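Local structure of isomaltodextranase (Arthrobacter globiformis, 5AWO) at residues 57-62 with 108-113; 169-174 with 219-224; 273-278 with 456-461; 403-408 with 428-433. The protein hydrolyses (1->6)-alpha-D-glucosidic linkages of dextran-type polysaccharides, removing successive isomaltose units from the non-reducing chain ends. All blocks are in the same frame, centred on the assembly; numbering follows the deposited sequence. Where two conformers were deposited one is given.

Interaction 1: residues 57-62 with 108-113; sequences NEWKVN and AYWANY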
loop_
_atom_site.group_PDB
_atom_site.type_symbol
_atom_site.label_atom_id
_atom_site.label_comp_id
_atom_site.label_asym_id
_atom_site.label_seq_id
_atom_site.Cartn_x
_atom_site.Cartn_y
_atom_site.Cartn_z
ATOM N N ASN A 57 26.194 -10.309 14.206
ATOM C CA ASN A 57 26.341 -11.671 13.686
ATOM C C ASN A 57 25.012 -12.351 13.375
ATOM O O ASN A 57 24.925 -13.131 12.411
ATOM C CB ASN A 57 27.134 -12.591 14.610
ATOM C CG ASN A 57 27.518 -13.883 13.900
ATOM O OD1 ASN A 57 28.172 -13.844 12.863
ATOM N ND2 ASN A 57 27.037 -15.021 14.395
ATOM N N GLU A 58 23.982 -12.038 14.162
ATOM C CA GLU A 58 22.639 -12.574 13.875
ATOM C C GLU A 58 22.069 -11.979 12.599
ATOM O O GLU A 58 21.460 -12.683 11.794
ATOM C CB GLU A 58 21.728 -12.335 15.058
ATOM C CG GLU A 58 22.045 -13.308 16.174
ATOM C CD GLU A 58 21.766 -14.733 15.742
ATOM O OE1 GLU A 58 20.603 -15.131 15.771
ATOM O OE2 GLU A 58 22.694 -15.438 15.308
ATOM N N TRP A 59 22.310 -10.688 12.377
ATOM C CA TRP A 59 21.982 -10.062 11.106
ATOM C C TRP A 59 22.674 -10.763 9.927
ATOM O O TRP A 59 22.048 -11.081 8.919
ATOM C CB TRP A 59 22.361 -8.588 11.201
ATOM C CG TRP A 59 22.440 -7.743 9.968
ATOM C CD1 TRP A 59 23.585 -7.286 9.358
ATOM C CD2 TRP A 59 21.349 -7.142 9.240
ATOM N NE1 TRP A 59 23.273 -6.482 8.307
ATOM C CE2 TRP A 59 21.907 -6.344 8.220
ATOM C CE3 TRP A 59 19.957 -7.188 9.370
ATOM C CZ2 TRP A 59 21.123 -5.644 7.292
ATOM C CZ3 TRP A 59 19.186 -6.470 8.458
ATOM C CH2 TRP A 59 19.751 -5.720 7.445
ATOM N N LYS A 60 23.982 -11.029 10.085
ATOM C CA LYS A 60 24.739 -11.693 9.021
ATOM C C LYS A 60 24.196 -13.099 8.729
ATOM O O LYS A 60 23.991 -13.452 7.574
ATOM C CB LYS A 60 26.229 -11.780 9.394
ATOM C CG LYS A 60 27.104 -12.351 8.286
ATOM C CD LYS A 60 28.544 -12.505 8.747
ATOM C CE LYS A 60 29.446 -13.013 7.630
ATOM N NZ LYS A 60 29.043 -14.359 7.134
ATOM N N VAL A 61 23.968 -13.882 9.773
ATOM C CA VAL A 61 23.534 -15.265 9.577
ATOM C C VAL A 61 22.140 -15.286 8.932
ATOM O O VAL A 61 21.878 -16.064 8.020
ATOM C CB VAL A 61 23.634 -16.089 10.874
ATOM C CG1 VAL A 61 23.116 -17.499 10.676
ATOM C CG2 VAL A 61 25.098 -16.191 11.321
ATOM N N ASN A 62 21.263 -14.383 9.355
ATOM C CA ASN A 62 19.971 -14.269 8.660
ATOM C C ASN A 62 20.102 -13.890 7.199
ATOM O O ASN A 62 19.444 -14.477 6.333
ATOM C CB ASN A 62 19.044 -13.275 9.367
ATOM C CG ASN A 62 18.406 -13.860 10.613
ATOM O OD1 ASN A 62 18.753 -13.533 11.760
ATOM N ND2 ASN A 62 17.496 -14.777 10.395
ATOM N N ALA A 108 27.160 1.110 4.578
ATOM C CA ALA A 108 27.680 0.862 3.224
ATOM C C ALA A 108 28.258 -0.533 3.119
ATOM O O ALA A 108 28.056 -1.217 2.116
ATOM C CB ALA A 108 28.744 1.888 2.860
ATOM N N TYR A 109 28.983 -0.961 4.136
ATOM C CA TYR A 109 29.504 -2.312 4.167
ATOM C C TYR A 109 28.371 -3.319 3.995
ATOM O O TYR A 109 28.469 -4.251 3.187
ATOM C CB TYR A 109 30.244 -2.607 5.452
ATOM C CG TYR A 109 30.654 -4.053 5.552
ATOM C CD1 TYR A 109 29.793 -5.005 6.089
ATOM C CD2 TYR A 109 31.903 -4.484 5.099
ATOM C CE1 TYR A 109 30.152 -6.331 6.192
ATOM C CE2 TYR A 109 32.271 -5.822 5.187
ATOM C CZ TYR A 109 31.390 -6.746 5.734
ATOM O OH TYR A 109 31.721 -8.088 5.844
ATOM N N TRP A 110 27.288 -3.121 4.741
ATOM C CA TRP A 110 26.202 -4.097 4.673
ATOM C C TRP A 110 25.440 -4.020 3.363
ATOM O O TRP A 110 25.005 -5.054 2.849
ATOM C CB TRP A 110 25.292 -3.994 5.905
ATOM C CG TRP A 110 25.981 -4.628 7.066
ATOM C CD1 TRP A 110 26.450 -4.015 8.185
ATOM C CD2 TRP A 110 26.371 -6.009 7.181
ATOM N NE1 TRP A 110 27.051 -4.910 8.998
ATOM C CE2 TRP A 110 27.030 -6.145 8.404
ATOM C CE3 TRP A 110 26.196 -7.145 6.376
ATOM C CZ2 TRP A 110 27.544 -7.369 8.853
ATOM C CZ3 TRP A 110 26.714 -8.365 6.824
ATOM C CH2 TRP A 110 27.378 -8.458 8.051
ATOM N N ALA A 111 25.276 -2.824 2.803
ATOM C CA ALA A 111 24.655 -2.696 1.494
ATOM C C ALA A 111 25.489 -3.420 0.420
ATOM O O ALA A 111 24.941 -4.049 -0.475
ATOM C CB ALA A 111 24.435 -1.244 1.127
ATOM N N ASN A 112 26.815 -3.338 0.506
ATOM C CA ASN A 112 27.652 -4.082 -0.433
ATOM C C ASN A 112 27.629 -5.600 -0.214
ATOM O O ASN A 112 27.627 -6.370 -1.194
ATOM C CB ASN A 112 29.091 -3.577 -0.395
ATOM C CG ASN A 112 29.948 -4.239 -1.449
ATOM O OD1 ASN A 112 29.761 -4.000 -2.638
ATOM N ND2 ASN A 112 30.851 -5.115 -1.024
ATOM N N TYR A 113 27.624 -6.040 1.046
ATOM C CA TYR A 113 27.550 -7.455 1.398
ATOM C C TYR A 113 26.248 -8.017 0.810
ATOM O O TYR A 113 26.235 -9.084 0.188
ATOM C CB TYR A 113 27.595 -7.617 2.929
ATOM C CG TYR A 113 27.623 -9.036 3.458
ATOM C CD1 TYR A 113 26.452 -9.793 3.556
ATOM C CD2 TYR A 113 28.822 -9.635 3.877
ATOM C CE1 TYR A 113 26.477 -11.088 4.051
ATOM C CE2 TYR A 113 28.856 -10.929 4.356
ATOM C CZ TYR A 113 27.683 -11.661 4.429
ATOM O OH TYR A 113 27.724 -12.952 4.918
#

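Interaction 2: residues 169-174 with 219-224; sequences LYWLDV and APHGRA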
loop_
_atom_site.group_PDB
_atom_site.type_symbol
_atom_site.label_atom_id
_atom_site.label_comp_id
_atom_site.label_asym_id
_atom_site.label_seq_id
_atom_site.Cartn_x
_atom_site.Cartn_y
_atom_site.Cartn_z
ATOM N N LEU A 169 16.600 10.227 21.885
ATOM C CA LEU A 169 16.296 10.782 20.582
ATOM C C LEU A 169 15.432 12.008 20.763
ATOM O O LEU A 169 14.417 11.963 21.482
ATOM C CB LEU A 169 15.503 9.763 19.726
ATOM C CG LEU A 169 16.191 8.433 19.411
ATOM C CD1 LEU A 169 15.235 7.412 18.810
ATOM C CD2 LEU A 169 17.366 8.654 18.489
ATOM N N TYR A 170 15.821 13.137 20.169
ATOM C CA TYR A 170 14.939 14.271 20.094
ATOM C C TYR A 170 13.997 14.148 18.922
ATOM O O TYR A 170 14.357 13.543 17.902
ATOM C CB TYR A 170 15.730 15.573 19.886
ATOM C CG TYR A 170 16.511 16.053 21.072
ATOM C CD1 TYR A 170 17.824 15.650 21.284
ATOM C CD2 TYR A 170 15.941 16.933 21.986
ATOM C CE1 TYR A 170 18.540 16.097 22.394
ATOM C CE2 TYR A 170 16.656 17.381 23.091
ATOM C CZ TYR A 170 17.952 16.962 23.276
ATOM O OH TYR A 170 18.672 17.407 24.376
ATOM N N TRP A 171 12.828 14.763 19.011
ATOM C CA TRP A 171 12.077 15.077 17.823
ATOM C C TRP A 171 12.582 16.411 17.268
ATOM O O TRP A 171 12.743 17.385 18.001
ATOM C CB TRP A 171 10.585 15.208 18.111
ATOM C CG TRP A 171 9.832 13.915 18.270
ATOM C CD1 TRP A 171 9.056 13.550 19.338
ATOM C CD2 TRP A 171 9.701 12.862 17.304
ATOM N NE1 TRP A 171 8.495 12.335 19.116
ATOM C CE2 TRP A 171 8.860 11.885 17.874
ATOM C CE3 TRP A 171 10.208 12.646 16.023
ATOM C CZ2 TRP A 171 8.509 10.703 17.201
ATOM C CZ3 TRP A 171 9.860 11.473 15.350
ATOM C CH2 TRP A 171 9.029 10.506 15.945
ATOM N N LEU A 172 12.836 16.435 15.972
ATOM C CA LEU A 172 13.233 17.644 15.259
ATOM C C LEU A 172 12.199 18.724 15.372
ATOM O O LEU A 172 11.024 18.452 15.302
ATOM C CB LEU A 172 13.430 17.283 13.780
ATOM C CG LEU A 172 13.646 18.452 12.808
ATOM C CD1 LEU A 172 14.994 19.050 13.094
ATOM C CD2 LEU A 172 13.539 17.970 11.373
ATOM N N ASP A 173 12.650 19.971 15.545
ATOM C CA ASP A 173 11.783 21.132 15.431
ATOM C C ASP A 173 11.832 21.659 14.005
ATOM O O ASP A 173 12.795 22.322 13.596
ATOM C CB ASP A 173 12.196 22.222 16.410
ATOM C CG ASP A 173 11.284 23.430 16.342
ATOM O OD1 ASP A 173 10.344 23.491 15.527
ATOM O OD2 ASP A 173 11.544 24.346 17.148
ATOM N N VAL A 174 10.799 21.349 13.230
ATOM C CA VAL A 174 10.756 21.719 11.811
ATOM C C VAL A 174 10.672 23.226 11.555
ATOM O O VAL A 174 10.816 23.662 10.402
ATOM C CB VAL A 174 9.648 20.972 11.015
ATOM C CG1 VAL A 174 9.828 19.472 11.130
ATOM C CG2 VAL A 174 8.254 21.394 11.460
ATOM N N ALA A 219 5.816 15.437 23.576
ATOM C CA ALA A 219 5.229 16.675 23.085
ATOM C C ALA A 219 4.558 16.487 21.732
ATOM O O ALA A 219 5.088 15.766 20.883
ATOM C CB ALA A 219 6.299 17.753 22.972
ATOM N N PRO A 220 3.411 17.150 21.497
ATOM C CA PRO A 220 2.834 17.205 20.172
ATOM C C PRO A 220 3.625 18.160 19.265
ATOM O O PRO A 220 4.250 19.104 19.767
ATOM C CB PRO A 220 1.426 17.741 20.426
ATOM C CG PRO A 220 1.619 18.649 21.588
ATOM C CD PRO A 220 2.648 17.991 22.447
ATOM N N HIS A 221 3.542 17.968 17.962
ATOM C CA HIS A 221 4.158 18.912 17.009
ATOM C C HIS A 221 3.209 19.547 16.030
ATOM O O HIS A 221 3.592 20.492 15.332
ATOM C CB HIS A 221 5.365 18.258 16.342
ATOM C CG HIS A 221 6.397 17.883 17.341
ATOM N ND1 HIS A 221 6.345 16.709 18.055
ATOM C CD2 HIS A 221 7.417 18.598 17.878
ATOM C CE1 HIS A 221 7.326 16.685 18.938
ATOM N NE2 HIS A 221 7.990 17.830 18.855
ATOM N N GLY A 222 1.956 19.063 16.001
ATOM C CA GLY A 222 0.887 19.714 15.259
ATOM C C GLY A 222 0.728 19.251 13.827
ATOM O O GLY A 222 1.651 18.695 13.209
ATOM N N ARG A 223 -0.432 19.576 13.280
ATOM C CA ARG A 223 -0.837 19.097 11.975
ATOM C C ARG A 223 -0.035 19.719 10.837
ATOM O O ARG A 223 0.386 19.036 9.905
ATOM C CB ARG A 223 -2.331 19.393 11.788
ATOM C CG ARG A 223 -2.911 18.881 10.496
ATOM C CD ARG A 223 -2.854 17.380 10.454
ATOM N NE ARG A 223 -3.481 16.889 9.232
ATOM C CZ ARG A 223 -3.438 15.630 8.813
ATOM N NH1 ARG A 223 -2.789 14.723 9.525
ATOM N NH2 ARG A 223 -4.060 15.288 7.692
ATOM N N ALA A 224 0.185 21.029 10.892
ATOM C CA ALA A 224 0.882 21.685 9.803
ATOM C C ALA A 224 2.326 21.190 9.728
ATOM O O ALA A 224 2.855 20.943 8.647
ATOM C CB ALA A 224 0.830 23.212 9.972
#

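Interaction 3: residues 273-278 with 456-461; sequences GGWDRL and APHASA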
loop_
_atom_site.group_PDB
_atom_site.type_symbol
_atom_site.label_atom_id
_atom_site.label_comp_id
_atom_site.label_asym_id
_atom_site.label_seq_id
_atom_site.Cartn_x
_atom_site.Cartn_y
_atom_site.Cartn_z
ATOM N N GLY A 273 2.281 -12.359 17.263
ATOM C CA GLY A 273 1.837 -13.039 16.073
ATOM C C GLY A 273 0.606 -13.880 16.360
ATOM O O GLY A 273 -0.214 -13.593 17.255
ATOM N N GLY A 274 0.456 -14.895 15.530
ATOM C CA GLY A 274 -0.685 -15.811 15.660
ATOM C C GLY A 274 -2.018 -15.240 15.249
ATOM O O GLY A 274 -2.124 -14.083 14.813
ATOM N N TRP A 275 -3.041 -16.061 15.389
ATOM C CA TRP A 275 -4.388 -15.705 14.958
ATOM C C TRP A 275 -4.959 -14.484 15.669
ATOM O O TRP A 275 -5.603 -13.660 15.015
ATOM C CB TRP A 275 -5.323 -16.915 15.119
ATOM C CG TRP A 275 -6.651 -16.644 14.470
ATOM C CD1 TRP A 275 -7.788 -16.223 15.051
ATOM C CD2 TRP A 275 -6.926 -16.725 13.073
ATOM N NE1 TRP A 275 -8.774 -16.031 14.110
ATOM C CE2 TRP A 275 -8.265 -16.354 12.882
ATOM C CE3 TRP A 275 -6.160 -17.100 11.965
ATOM C CZ2 TRP A 275 -8.851 -16.308 11.614
ATOM C CZ3 TRP A 275 -6.739 -17.071 10.718
ATOM C CH2 TRP A 275 -8.081 -16.698 10.558
ATOM N N ASP A 276 -4.725 -14.319 16.962
ATOM C CA ASP A 276 -5.311 -13.189 17.641
ATOM C C ASP A 276 -4.807 -11.850 17.074
ATOM O O ASP A 276 -5.565 -10.921 16.944
ATOM C CB ASP A 276 -5.132 -13.262 19.166
ATOM C CG ASP A 276 -6.007 -12.252 19.904
ATOM O OD1 ASP A 276 -7.225 -12.200 19.664
ATOM O OD2 ASP A 276 -5.454 -11.438 20.667
ATOM N N ARG A 277 -3.542 -11.791 16.657
ATOM C CA ARG A 277 -3.028 -10.576 16.040
ATOM C C ARG A 277 -3.482 -10.434 14.578
ATOM O O ARG A 277 -3.676 -9.301 14.114
ATOM C CB ARG A 277 -1.519 -10.513 16.142
ATOM C CG ARG A 277 -1.084 -10.154 17.565
ATOM C CD ARG A 277 -0.954 -8.631 17.691
ATOM N NE ARG A 277 -1.051 -8.242 19.056
ATOM C CZ ARG A 277 -0.875 -7.030 19.512
ATOM N NH1 ARG A 277 -0.448 -6.058 18.723
ATOM N NH2 ARG A 277 -1.074 -6.801 20.790
ATOM N N LEU A 278 -3.707 -11.542 13.888
ATOM C CA LEU A 278 -4.176 -11.480 12.511
ATOM C C LEU A 278 -5.647 -11.103 12.379
ATOM O O LEU A 278 -6.028 -10.437 11.402
ATOM C CB LEU A 278 -3.918 -12.813 11.807
ATOM C CG LEU A 278 -4.002 -12.788 10.266
ATOM C CD1 LEU A 278 -2.734 -12.203 9.665
ATOM C CD2 LEU A 278 -4.282 -14.177 9.705
ATOM N N ALA A 456 -12.684 -24.803 6.371
ATOM C CA ALA A 456 -12.510 -25.089 7.763
ATOM C C ALA A 456 -12.228 -23.802 8.542
ATOM O O ALA A 456 -11.812 -22.796 7.959
ATOM C CB ALA A 456 -11.358 -26.084 7.916
ATOM N N PRO A 457 -12.467 -23.822 9.856
ATOM C CA PRO A 457 -12.137 -22.656 10.664
ATOM C C PRO A 457 -10.704 -22.181 10.448
ATOM O O PRO A 457 -9.765 -22.969 10.505
ATOM C CB PRO A 457 -12.338 -23.152 12.101
ATOM C CG PRO A 457 -13.213 -24.332 11.999
ATOM C CD PRO A 457 -13.048 -24.932 10.643
ATOM N N HIS A 458 -10.566 -20.886 10.186
ATOM C CA HIS A 458 -9.283 -20.188 9.944
ATOM C C HIS A 458 -8.655 -20.547 8.597
ATOM O O HIS A 458 -7.548 -20.063 8.329
ATOM C CB HIS A 458 -8.259 -20.454 11.051
ATOM C CG HIS A 458 -8.685 -19.954 12.394
ATOM N ND1 HIS A 458 -7.845 -20.008 13.489
ATOM C CD2 HIS A 458 -9.840 -19.406 12.836
ATOM C CE1 HIS A 458 -8.455 -19.500 14.533
ATOM N NE2 HIS A 458 -9.660 -19.114 14.166
ATOM N N ALA A 459 -9.316 -21.343 7.753
ATOM C CA ALA A 459 -8.747 -21.712 6.457
ATOM C C ALA A 459 -9.166 -20.722 5.376
ATOM O O ALA A 459 -10.114 -19.952 5.566
ATOM C CB ALA A 459 -9.220 -23.097 6.063
ATOM N N SER A 460 -8.489 -20.818 4.237
ATOM C CA SER A 460 -8.750 -19.930 3.134
ATOM C C SER A 460 -8.427 -20.638 1.817
ATOM O O SER A 460 -7.867 -21.745 1.817
ATOM C CB SER A 460 -7.926 -18.652 3.282
ATOM O OG SER A 460 -6.549 -18.941 3.348
ATOM N N ALA A 461 -8.788 -19.983 0.719
ATOM C CA ALA A 461 -8.471 -20.457 -0.608
ATOM C C ALA A 461 -8.184 -19.252 -1.489
ATOM O O ALA A 461 -8.769 -18.187 -1.282
ATOM C CB ALA A 461 -9.611 -21.249 -1.184
#

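Interaction 4: residues 403-408 with 428-433; sequences GSWGVA and LGLATG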
loop_
_atom_site.group_PDB
_atom_site.type_symbol
_atom_site.label_atom_id
_atom_site.label_comp_id
_atom_site.label_asym_id
_atom_site.label_seq_id
_atom_site.Cartn_x
_atom_site.Cartn_y
_atom_site.Cartn_z
ATOM N N GLY A 403 -6.171 -8.475 -17.307
ATOM C CA GLY A 403 -7.569 -8.759 -17.206
ATOM C C GLY A 403 -7.950 -9.978 -16.354
ATOM O O GLY A 403 -9.121 -10.173 -16.050
ATOM N N SER A 404 -6.958 -10.795 -15.999
ATOM C CA SER A 404 -7.204 -11.908 -15.076
ATOM C C SER A 404 -7.398 -11.363 -13.663
ATOM O O SER A 404 -7.205 -10.182 -13.431
ATOM C CB SER A 404 -6.072 -12.922 -15.109
ATOM O OG SER A 404 -4.834 -12.395 -14.693
ATOM N N TRP A 405 -7.767 -12.250 -12.746
ATOM C CA TRP A 405 -8.084 -11.861 -11.378
ATOM C C TRP A 405 -7.424 -12.775 -10.362
ATOM O O TRP A 405 -7.188 -13.962 -10.611
ATOM C CB TRP A 405 -9.579 -11.972 -11.154
ATOM C CG TRP A 405 -10.420 -11.005 -11.976
ATOM C CD1 TRP A 405 -10.630 -11.021 -13.343
ATOM C CD2 TRP A 405 -11.159 -9.889 -11.469
ATOM N NE1 TRP A 405 -11.450 -9.973 -13.686
ATOM C CE2 TRP A 405 -11.779 -9.261 -12.565
ATOM C CE3 TRP A 405 -11.340 -9.334 -10.188
ATOM C CZ2 TRP A 405 -12.582 -8.132 -12.421
ATOM C CZ3 TRP A 405 -12.154 -8.204 -10.055
ATOM C CH2 TRP A 405 -12.755 -7.620 -11.164
ATOM N N GLY A 406 -7.179 -12.197 -9.196
ATOM C CA GLY A 406 -6.930 -12.961 -7.982
ATOM C C GLY A 406 -8.184 -12.901 -7.118
ATOM O O GLY A 406 -8.716 -11.813 -6.872
ATOM N N VAL A 407 -8.669 -14.063 -6.661
ATOM C CA VAL A 407 -9.847 -14.144 -5.811
ATOM C C VAL A 407 -9.471 -14.936 -4.556
ATOM O O VAL A 407 -8.941 -16.048 -4.669
ATOM C CB VAL A 407 -11.028 -14.835 -6.551
ATOM C CG1 VAL A 407 -12.226 -15.027 -5.637
ATOM C CG2 VAL A 407 -11.385 -14.063 -7.825
ATOM N N ALA A 408 -9.745 -14.373 -3.374
ATOM C CA ALA A 408 -9.392 -15.034 -2.091
ATOM C C ALA A 408 -10.589 -15.099 -1.169
ATOM O O ALA A 408 -11.353 -14.148 -1.038
ATOM C CB ALA A 408 -8.237 -14.307 -1.439
ATOM N N LEU A 428 -18.321 -9.771 -9.307
ATOM C CA LEU A 428 -17.254 -9.085 -10.059
ATOM C C LEU A 428 -17.756 -8.204 -11.211
ATOM O O LEU A 428 -17.091 -7.247 -11.572
ATOM C CB LEU A 428 -16.207 -10.068 -10.576
ATOM C CG LEU A 428 -15.539 -10.969 -9.513
ATOM C CD1 LEU A 428 -14.435 -11.781 -10.143
ATOM C CD2 LEU A 428 -15.041 -10.186 -8.301
ATOM N N GLY A 429 -18.912 -8.545 -11.779
ATOM C CA GLY A 429 -19.510 -7.722 -12.854
ATOM C C GLY A 429 -19.003 -8.097 -14.233
ATOM O O GLY A 429 -18.880 -7.242 -15.108
ATOM N N LEU A 430 -18.671 -9.366 -14.422
ATOM C CA LEU A 430 -18.188 -9.874 -15.711
ATOM C C LEU A 430 -19.308 -10.590 -16.451
ATOM O O LEU A 430 -20.245 -11.089 -15.842
ATOM C CB LEU A 430 -17.037 -10.847 -15.505
ATOM C CG LEU A 430 -15.914 -10.366 -14.601
ATOM C CD1 LEU A 430 -14.889 -11.479 -14.508
ATOM C CD2 LEU A 430 -15.312 -9.071 -15.116
ATOM N N ALA A 431 -19.184 -10.641 -17.777
ATOM C CA ALA A 431 -20.176 -11.289 -18.632
ATOM C C ALA A 431 -19.682 -12.657 -19.146
ATOM O O ALA A 431 -20.434 -13.371 -19.819
ATOM C CB ALA A 431 -20.498 -10.379 -19.812
ATOM N N THR A 432 -18.429 -13.001 -18.826
ATOM C CA THR A 432 -17.655 -14.062 -19.491
ATOM C C THR A 432 -17.394 -15.350 -18.708
ATOM O O THR A 432 -16.934 -16.328 -19.285
ATOM C CB THR A 432 -16.228 -13.570 -19.796
ATOM O OG1 THR A 432 -15.601 -13.109 -18.582
ATOM C CG2 THR A 432 -16.247 -12.441 -20.809
ATOM N N GLY A 433 -17.593 -15.328 -17.398
ATOM C CA GLY A 433 -17.013 -16.409 -16.558
ATOM C C GLY A 433 -15.501 -16.399 -16.673
ATOM O O GLY A 433 -14.898 -15.405 -17.094
#

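Interaction 1: residues 57-62 with 108-113
Two first torsions set up the indole pair: Trp-59 carries CG anti to its own N (chi1 166°), whereas Trp-110 turns CG anti to the carbonyl carbon, and the rings meet between the helices. It is a T-shaped contact with planes at 84°. The NE1 corner of Trp-59 leads its edge onto one face of Trp-110, 3.3 Å from CD2 there, while CD1 of Trp-59 lies 3.8 Å from Trp-110 CE2. Beside the pair, Lys-60 runs across the outer end of Trp-110, its CB 3.8 Å from Trp-110 CH2. The lysine chain is extended until it bends at the last torsion, and NZ then donates a 2.9 Å hydrogen bond to Tyr-113 OH. Asp-64 holds both groups from the next turn, as salt-bridge partner of the ammonium and hydrogen-bond partner of the phenol. Trp-110 NE1 is itself bonded to Glu-56. A leucine in place of Trp-110 would probably leave the Trp-59 edge without its face and Glu-56 without the indole N-H. With axes 12.2 Å apart and only 18° from parallel, helices 56-68 and 107-116 are consecutive outer helices of the (beta/alpha)8, or TIM, barrel.

Interaction 2: residues 169-174 with 219-224
Both ring nitrogens of His-221, the residue that meets Trp-171, are gripped: NE2 is hydrogen-bonded to Asp-158 OD2 and ND1 to the carbonyl O of Tyr-206. A bond at each ring nitrogen fixes the rotation of the imidazole. The carbonyl O needs a proton on ND1, and the Asp-158 carboxylate would favour one on NE2 too, so the ring is probably doubly protonated. It also stacks on Tyr-206. Held this way, it presents CE1 to the indole, 3.6 Å from Trp-171 CD1 and 3.7 Å from Trp-171 CB. The planes stand at 66° and the centroids of the imidazole and of the five-membered ring of Trp-171 are 5.1 Å apart, so this is an inclined van der Waals touch at the root of the tryptophan. Trp-171 reaches it with CG anti to its carbonyl carbon (chi1 -78°). The indole goes on to stack on Trp-129 and to meet Tyr-206 edge-to-face. Gly-222 is the N-cap of helix 223-237, at backbone angles where a side chain would run into the carbonyl O of His-221. Strand 169-172 pairs with strand 129-131 in a small antiparallel excursion from the barrel, and the Trp-171 side chain comes within about 8 Å of that of Asp-201, the probable nucleophile; the aromatic cluster thus probably forms part of the wall beside the active site of a family 27 TIM barrel.

Interaction 3: residues 273-278 with 456-461
Trp-275 and His-458 lie flat against each other where the TIM barrel meets the C-terminal beta sandwich. The indole comes from helix 274-279 of the barrel and the imidazole from the turn leading into strand 460-466 of the sandwich. Their planes are only 8° from parallel, and the centroids of the histidine ring and the indole five-membered ring are 3.5 Å apart, a face-to-face stack. CE1 of His-458 sits 3.4 Å from Trp-275 CG, and His-458 CD2 is the same distance from Trp-275 CE2. The overlap continues along the indole: His-458 CB stands over its six-membered ring as a CH-pi contact, 3.9 Å from the centroid. Trp-275 has CG anti to its backbone N (chi1 -170°), which carries the indole out from the helix toward His-458. In the sandwich, Ala-456 to Ala-459 form a type II beta turn, with His-458 near its apex at a positive phi of 71°. Acidic partners hold both ring nitrogens by hydrogen bonds, Glu-328 at ND1 and Asp-414 at NE2; two carboxylates would favour the doubly protonated ring, which would add a cationic share to the stack. His-458 O is hydrogen-bonded to Thr-331 OG1 of helix 326-339, another barrel helix. Trp-275 NE1 and His-458 NE2 lie 3.2 Å apart, yet they are stacked one over the other at an angle too poor for a hydrogen bond.

Interaction 4: residues 403-408 with 428-433
The Trp-405 indole takes Leu-428 over one face: the CD1 methyl stands above the six-membered ring as a CH-pi contact, 4.1 Å from the centroid and 17° off the normal. The second methyl, CD2, rests 3.9 Å from Trp-405 CZ3. Leu-430 attends the nitrogen side of the indole, its CD1 3.8 Å from Trp-405 NE1 and its CD2 3.9 Å from Trp-405 CZ2. Both leucines carry CG anti to the carbonyl carbon, which sends their forked ends toward the indole from a single loop. Gly-429 between them turns the chain at a positive phi. Two residues along the strand, Val-407 makes a looser contact, its CG2 4.5 Å from Leu-428 CD1. Phe-480 meets the indole edge-to-face and also touches Leu-428, while Pro-467 and Pro-477 bear on both Trp-405 and Leu-430. An alanine at Trp-405 is likely to open a gap beside both leucines and deprive Phe-480 of its aromatic partner. Here strand 405-410 and the loop between strands 418-423 and 434-438 form an apolar cluster at the end of the C-terminal beta sandwich, where it packs against the start of the carbohydrate-binding module of family 35.

Interactions 1, 2 and 3 follow one another along the chain, while interaction 4 is nested inside the long loop that interaction 3 closes. The first two belong to the TIM barrel: interaction 1 joins two of its outer helices, and interaction 2, with its centre about 33 Å away, lies in the excursions near the probable catalytic nucleophile. Interaction 3 spans from barrel to C-terminal beta sandwich, and interaction 4 lies within that sandwich. These two have centres 25 Å apart and touch through neighbouring strands 460-466 and 405-410, where Ala-461 O is 3.9 Å from Ala-408 CB. Interactions 2 and 4, 47 Å apart between centres, flank the centre of the chain, so the contacts sample the barrel, its joint with the sandwich and the sandwich itself.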